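Peroxisomal acyl-CoA oxidase 1A (Solanum lycopersicum, PDB 2FON) probably catalyses the FAD-dependent, oxygen-consuming first oxidation step of acyl-CoA thioesters in peroxisomal fatty acid beta-oxidation. Local coordinates at residues E103-T106 and M107-Y111; L120-G123 and M124-A128. All blocks are in the same frame, centred on the assembly; numbering follows the deposited sequence.

Two successive helices of the N-terminal acyl-CoA oxidase region hold these contacts: helix 102-112 carries interaction 1, and helix 118-132 carries interaction 2. Along the chain the first closes before the second opens, and their centres lie about 15 Å apart. The two touch directly where CZ of Arg109 comes within 3.6 Å of CD1 of Trp122, a cation-pi pairing. Their settings differ. Interaction 1 lies away from the annotated sites, whereas interaction 2 faces helix 135-146 and strands 152-155 and 204-213. The Arg109-Trp122 contact thus joins the helix that packs on helices 48-62 and 77-97 to the one whose Leu120 lines the flavin pocket.

Interaction 1: residues E103-T106 and M107-Y111; sequences EEAT and MLRRY
Ala105 and Arg109 meet one turn apart on the close-packed side of helix 102-112. The Ala105 CB lies 3.7 Å from NH2 of Arg109, and the Ala105 carbonyl oxygen sits over the centre of one guanidinium face, 3.6 Å above its plane. What folds the arginine back over its own helix is a bend at chi3 (-99°), which also leaves it placed for a cation-pi contact with Trp122. That same oxygen accepts the Arg109 backbone N-H at 3.0 Å, nearly straight at 173°. Ala105 and Leu108 are buried here, reaching Ile95 and Ala91 of helix 77-97. On another face Met107, partly exposed, runs on to Leu53 and Thr54 of helix 48-62.

The looser side holds Glu103 and Thr106, both exposed. Thr106 turns its OG1 back to the Gln102 carbonyl, while its own carbonyl oxygen takes the Arg110 backbone N-H at 2.8 Å. Glu104, by contrast, is held: OE1 bonds to Ser101 N and OE2 forms a salt bridge with Arg56. With a carbonyl oxygen facing it and the Trp122 ring nearby, the Arg109 cation probably gains electrostatic stabilisation without a carboxylate from these two segments.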
ATOM      1  N   GLU B 103      17.690 -28.268  -5.391  1.00 74.51           N
ATOM      2  CA  GLU B 103      16.313 -28.070  -4.952  1.00 74.37           C
ATOM      3  C   GLU B 103      16.314 -27.722  -3.462  1.00 72.96           C
ATOM      4  O   GLU B 103      15.805 -26.661  -3.054  1.00 72.71           O
ATOM      5  CB  GLU B 103      15.479 -29.293  -5.299  1.00 73.86           C
ATOM      6  CG  GLU B 103      14.239 -29.552  -4.498  1.00 75.54           C
ATOM      7  CD  GLU B 103      13.737 -31.010  -4.710  1.00 76.99           C
ATOM      8  OE1 GLU B 103      12.496 -31.264  -4.664  1.00 79.20           O
ATOM      9  OE2 GLU B 103      14.608 -31.904  -4.915  1.00 79.16           O
ATOM     10  N   GLU B 104      16.958 -28.572  -2.669  1.00 71.52           N
ATOM     11  CA  GLU B 104      17.040 -28.344  -1.229  1.00 70.18           C
ATOM     12  C   GLU B 104      17.659 -26.988  -0.832  1.00 69.40           C
ATOM     13  O   GLU B 104      17.131 -26.312   0.058  1.00 69.16           O
ATOM     14  CB  GLU B 104      17.781 -29.475  -0.576  1.00 69.29           C
ATOM     15  CG  GLU B 104      16.894 -30.624  -0.327  1.00 69.32           C
ATOM     16  CD  GLU B 104      17.675 -31.879   0.103  1.00 72.37           C
ATOM     17  OE1 GLU B 104      18.817 -32.082  -0.374  1.00 70.25           O
ATOM     18  OE2 GLU B 104      17.136 -32.668   0.924  1.00 73.06           O
ATOM     19  N   ALA B 105      18.749 -26.619  -1.509  1.00 67.67           N
ATOM     20  CA  ALA B 105      19.405 -25.341  -1.362  1.00 66.37           C
ATOM     21  C   ALA B 105      18.490 -24.190  -1.705  1.00 67.12           C
ATOM     22  O   ALA B 105      18.581 -23.106  -1.096  1.00 66.73           O
ATOM     23  CB  ALA B 105      20.628 -25.284  -2.227  1.00 65.34           C
ATOM     24  N   THR B 106      17.610 -24.370  -2.681  1.00 67.85           N
ATOM     25  CA  THR B 106      16.643 -23.272  -2.938  1.00 69.14           C
ATOM     26  C   THR B 106      15.766 -23.005  -1.680  1.00 68.77           C
ATOM     27  O   THR B 106      15.667 -21.852  -1.189  1.00 69.47           O
ATOM     28  CB  THR B 106      15.741 -23.562  -4.159  1.00 69.23           C
ATOM     29  OG1 THR B 106      16.531 -24.157  -5.206  1.00 72.70           O
ATOM     30  CG2 THR B 106      15.146 -22.325  -4.653  1.00 67.24           C
ATOM     31  N   MET B 107      15.151 -24.082  -1.192  1.00 67.57           N
ATOM     32  CA  MET B 107      14.425 -24.113   0.026  1.00 67.23           C
ATOM     33  C   MET B 107      15.268 -23.462   1.123  1.00 66.60           C
ATOM     34  O   MET B 107      14.800 -22.544   1.786  1.00 66.57           O
ATOM     35  CB  MET B 107      14.119 -25.581   0.381  1.00 69.49           C
ATOM     36  CG  MET B 107      12.684 -25.911   0.854  1.00 71.53           C
ATOM     37  SD  MET B 107      11.404 -25.182  -0.229  1.00 84.89           S
ATOM     38  CE  MET B 107       9.997 -26.286  -0.045  1.00 77.08           C
ATOM     39  N   LEU B 108      16.502 -23.920   1.331  1.00 65.42           N
ATOM     40  CA  LEU B 108      17.277 -23.420   2.444  1.00 64.30           C
ATOM     41  C   LEU B 108      17.384 -21.909   2.370  1.00 65.29           C
ATOM     42  O   LEU B 108      17.138 -21.185   3.364  1.00 65.22           O
ATOM     43  CB  LEU B 108      18.653 -24.035   2.529  1.00 63.31           C
ATOM     44  CG  LEU B 108      19.317 -23.622   3.839  1.00 61.25           C
ATOM     45  CD1 LEU B 108      20.060 -24.738   4.550  1.00 61.13           C
ATOM     46  CD2 LEU B 108      20.206 -22.443   3.632  1.00 60.31           C
ATOM     47  N   ARG B 109      17.719 -21.398   1.205  1.00 65.98           N
ATOM     48  CA  ARG B 109      17.770 -19.942   1.112  1.00 67.00           C
ATOM     49  C   ARG B 109      16.405 -19.310   1.336  1.00 67.65           C
ATOM     50  O   ARG B 109      16.324 -18.257   1.973  1.00 68.56           O
ATOM     51  CB  ARG B 109      18.464 -19.463  -0.147  1.00 66.78           C
ATOM     52  CG  ARG B 109      19.991 -19.519  -0.035  1.00 68.83           C
ATOM     53  CD  ARG B 109      20.685 -19.196  -1.337  1.00 72.65           C
ATOM     54  NE  ARG B 109      21.092 -20.407  -2.055  1.00 79.14           N
ATOM     55  CZ  ARG B 109      20.525 -20.831  -3.187  1.00 79.16           C
ATOM     56  NH1 ARG B 109      19.507 -20.132  -3.696  1.00 78.89           N
ATOM     57  NH2 ARG B 109      20.961 -21.948  -3.784  1.00 75.20           N
ATOM     58  N   ARG B 110      15.323 -19.966   0.907  1.00 67.49           N
ATOM     59  CA  ARG B 110      14.008 -19.349   1.110  1.00 68.20           C
ATOM     60  C   ARG B 110      13.841 -19.041   2.590  1.00 67.61           C
ATOM     61  O   ARG B 110      13.515 -17.950   2.979  1.00 68.59           O
ATOM     62  CB  ARG B 110      12.877 -20.245   0.595  1.00 67.53           C
ATOM     63  CG  ARG B 110      11.507 -19.608   0.660  1.00 68.29           C
ATOM     64  CD  ARG B 110      10.316 -20.598   0.327  1.00 71.50           C
ATOM     65  NE  ARG B 110      10.280 -21.176  -1.038  1.00 75.77           N
ATOM     66  CZ  ARG B 110      10.566 -20.516  -2.169  1.00 78.30           C
ATOM     67  NH1 ARG B 110      10.883 -19.194  -2.167  1.00 78.21           N
ATOM     68  NH2 ARG B 110      10.525 -21.176  -3.328  1.00 78.06           N
ATOM     69  N   TYR B 111      14.110 -20.014   3.424  1.00 67.46           N
ATOM     70  CA  TYR B 111      13.817 -19.900   4.826  1.00 67.54           C
ATOM     71  C   TYR B 111      14.767 -19.006   5.663  1.00 67.47           C
ATOM     72  O   TYR B 111      14.394 -18.502   6.712  1.00 66.24           O
ATOM     73  CB  TYR B 111      13.628 -21.311   5.367  1.00 67.55           C
ATOM     74  CG  TYR B 111      12.340 -21.835   4.818  1.00 68.80           C
ATOM     75  CD1 TYR B 111      12.300 -22.803   3.818  1.00 71.57           C
ATOM     76  CD2 TYR B 111      11.150 -21.305   5.243  1.00 69.28           C
ATOM     77  CE1 TYR B 111      11.067 -23.241   3.285  1.00 69.96           C
ATOM     78  CE2 TYR B 111       9.951 -21.726   4.726  1.00 71.76           C
ATOM     79  CZ  TYR B 111       9.907 -22.691   3.757  1.00 69.74           C
ATOM     80  OH  TYR B 111       8.657 -23.055   3.304  1.00 71.54           O
TER

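Interaction 2: residues L120-G123 and M124-A128; sequences LHWG and MFIPA
The Leu120 carbonyl oxygen takes two backbone N-H groups at once, Met124 N at 2.6 Å and Phe125 N at 2.7 Å. The Phe125 bond is the straighter and belongs to the wider pi-type turn at 121-123. Ile126 N follows the same five-residue spacing, bonding to the His121 carbonyl oxygen at 2.9 Å. At Pro127 the ring nitrogen has no hydrogen to give, and the helix kinks: Pro127 CD lies 3.1 Å from the Trp122 carbonyl oxygen, and CG also borders the Gly123 carbonyl. An alanine here would lose the ring carbons beside these two carbonyl oxygens and would probably leave the kink less firmly set.

Outward, the His121 and Phe125 rings lie near parallel, planes 21° apart, but slid so far that they barely overlap. Trp122 and Ile126 run side by side; with CG1 of Ile126 anti to its carbonyl carbon (chi1 -65°), an extended chi2 (-159°) carries Ile126 CD1 to 3.6 Å from Trp122 CE3. Leu120 and Met124 also point the same way, Leu120 CD2 lying 3.8 Å from Met124 CG. Met124 packs on the FAD-binding Tyr154, while Leu120 carries the packing to the flavin. Buried His121 accepts at ND1 from Gly152 N and donates from NE2 to the Ala145 carbonyl, a pairing that would fix the ring's rotation and probably favours the neutral form protonated at NE2.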
ATOM      1  N   LEU B 120      20.175 -13.641  -7.011  1.00 68.73           N
ATOM      2  CA  LEU B 120      20.388 -13.417  -8.441  1.00 68.94           C
ATOM      3  C   LEU B 120      21.381 -14.390  -9.143  1.00 69.12           C
ATOM      4  O   LEU B 120      21.162 -14.840 -10.319  1.00 69.59           O
ATOM      5  CB  LEU B 120      20.668 -11.940  -8.700  1.00 69.00           C
ATOM      6  CG  LEU B 120      19.240 -11.428  -8.441  1.00 70.13           C
ATOM      7  CD1 LEU B 120      19.063 -10.511  -7.191  1.00 67.33           C
ATOM      8  CD2 LEU B 120      18.515 -10.907  -9.723  1.00 70.13           C
ATOM      9  N   HIS B 121      22.431 -14.762  -8.409  1.00 67.49           N
ATOM     10  CA  HIS B 121      23.425 -15.673  -8.918  1.00 65.87           C
ATOM     11  C   HIS B 121      22.719 -16.978  -9.322  1.00 65.50           C
ATOM     12  O   HIS B 121      22.692 -17.304 -10.497  1.00 66.16           O
ATOM     13  CB  HIS B 121      24.499 -15.837  -7.857  1.00 66.13           C
ATOM     14  CG  HIS B 121      25.468 -16.944  -8.112  1.00 66.10           C
ATOM     15  ND1 HIS B 121      26.673 -16.746  -8.760  1.00 66.96           N
ATOM     16  CD2 HIS B 121      25.430 -18.250  -7.773  1.00 63.99           C
ATOM     17  CE1 HIS B 121      27.316 -17.894  -8.844  1.00 64.56           C
ATOM     18  NE2 HIS B 121      26.586 -18.823  -8.254  1.00 66.51           N
ATOM     19  N   TRP B 122      22.092 -17.680  -8.373  1.00 64.25           N
ATOM     20  CA  TRP B 122      21.287 -18.865  -8.663  1.00 62.80           C
ATOM     21  C   TRP B 122      20.026 -18.599  -9.471  1.00 63.21           C
ATOM     22  O   TRP B 122      19.632 -19.408 -10.309  1.00 61.49           O
ATOM     23  CB  TRP B 122      20.903 -19.504  -7.362  1.00 62.18           C
ATOM     24  CG  TRP B 122      22.133 -19.930  -6.642  1.00 61.89           C
ATOM     25  CD1 TRP B 122      22.742 -19.285  -5.593  1.00 60.77           C
ATOM     26  CD2 TRP B 122      22.952 -21.058  -6.959  1.00 56.90           C
ATOM     27  NE1 TRP B 122      23.874 -19.989  -5.223  1.00 61.41           N
ATOM     28  CE2 TRP B 122      24.033 -21.062  -6.049  1.00 56.30           C
ATOM     29  CE3 TRP B 122      22.852 -22.085  -7.898  1.00 59.49           C
ATOM     30  CZ2 TRP B 122      25.024 -22.027  -6.055  1.00 60.25           C
ATOM     31  CZ3 TRP B 122      23.854 -23.089  -7.906  1.00 61.79           C
ATOM     32  CH2 TRP B 122      24.924 -23.042  -6.986  1.00 61.69           C
ATOM     33  N   GLY B 123      19.431 -17.429  -9.241  1.00 63.92           N
ATOM     34  CA  GLY B 123      18.112 -17.141  -9.727  1.00 64.39           C
ATOM     35  C   GLY B 123      18.100 -16.593 -11.118  1.00 66.05           C
ATOM     36  O   GLY B 123      17.143 -16.833 -11.821  1.00 66.46           O
ATOM     37  N   MET B 124      19.139 -15.851 -11.532  1.00 66.94           N
ATOM     38  CA  MET B 124      19.150 -15.234 -12.872  1.00 67.69           C
ATOM     39  C   MET B 124      20.457 -15.456 -13.655  1.00 67.90           C
ATOM     40  O   MET B 124      20.406 -15.725 -14.854  1.00 68.24           O
ATOM     41  CB  MET B 124      18.861 -13.734 -12.799  1.00 68.46           C
ATOM     42  CG  MET B 124      17.444 -13.341 -12.370  1.00 73.73           C
ATOM     43  SD  MET B 124      16.118 -13.452 -13.633  1.00 83.24           S
ATOM     44  CE  MET B 124      16.355 -11.963 -14.621  1.00 83.24           C
ATOM     45  N   PHE B 125      21.614 -15.342 -12.983  1.00 67.35           N
ATOM     46  CA  PHE B 125      22.925 -15.448 -13.623  1.00 66.63           C
ATOM     47  C   PHE B 125      23.135 -16.846 -14.167  1.00 67.42           C
ATOM     48  O   PHE B 125      23.470 -17.014 -15.322  1.00 69.04           O
ATOM     49  CB  PHE B 125      24.028 -15.061 -12.629  1.00 66.40           C
ATOM     50  CG  PHE B 125      25.445 -15.264 -13.129  1.00 65.91           C
ATOM     51  CD1 PHE B 125      26.040 -14.337 -13.989  1.00 65.27           C
ATOM     52  CD2 PHE B 125      26.206 -16.351 -12.688  1.00 66.12           C
ATOM     53  CE1 PHE B 125      27.367 -14.480 -14.423  1.00 63.02           C
ATOM     54  CE2 PHE B 125      27.535 -16.531 -13.131  1.00 66.38           C
ATOM     55  CZ  PHE B 125      28.116 -15.586 -14.008  1.00 66.20           C
ATOM     56  N   ILE B 126      22.937 -17.872 -13.356  1.00 67.40           N
ATOM     57  CA  ILE B 126      23.032 -19.199 -13.880  1.00 66.38           C
ATOM     58  C   ILE B 126      21.953 -19.477 -14.940  1.00 66.24           C
ATOM     59  O   ILE B 126      22.287 -19.953 -16.026  1.00 66.54           O
ATOM     60  CB  ILE B 126      22.949 -20.189 -12.788  1.00 66.46           C
ATOM     61  CG1 ILE B 126      24.177 -20.012 -11.892  1.00 66.41           C
ATOM     62  CG2 ILE B 126      22.784 -21.606 -13.394  1.00 65.86           C
ATOM     63  CD1 ILE B 126      24.530 -21.230 -11.019  1.00 64.00           C
ATOM     64  N   PRO B 127      20.657 -19.242 -14.631  1.00 65.37           N
ATOM     65  CA  PRO B 127      19.683 -19.483 -15.727  1.00 64.83           C
ATOM     66  C   PRO B 127      19.961 -18.791 -17.064  1.00 64.09           C
ATOM     67  O   PRO B 127      19.653 -19.348 -18.124  1.00 63.79           O
ATOM     68  CB  PRO B 127      18.331 -19.103 -15.112  1.00 64.15           C
ATOM     69  CG  PRO B 127      18.550 -19.405 -13.635  1.00 64.14           C
ATOM     70  CD  PRO B 127      19.974 -18.948 -13.359  1.00 64.90           C
ATOM     71  N   ALA B 128      20.603 -17.645 -17.033  1.00 63.53           N
ATOM     72  CA  ALA B 128      20.923 -16.972 -18.300  1.00 63.81           C
ATOM     73  C   ALA B 128      22.009 -17.695 -19.086  1.00 63.81           C
ATOM     74  O   ALA B 128      21.931 -17.816 -20.320  1.00 64.55           O
ATOM     75  CB  ALA B 128      21.302 -15.493 -18.088  1.00 63.68           C
TER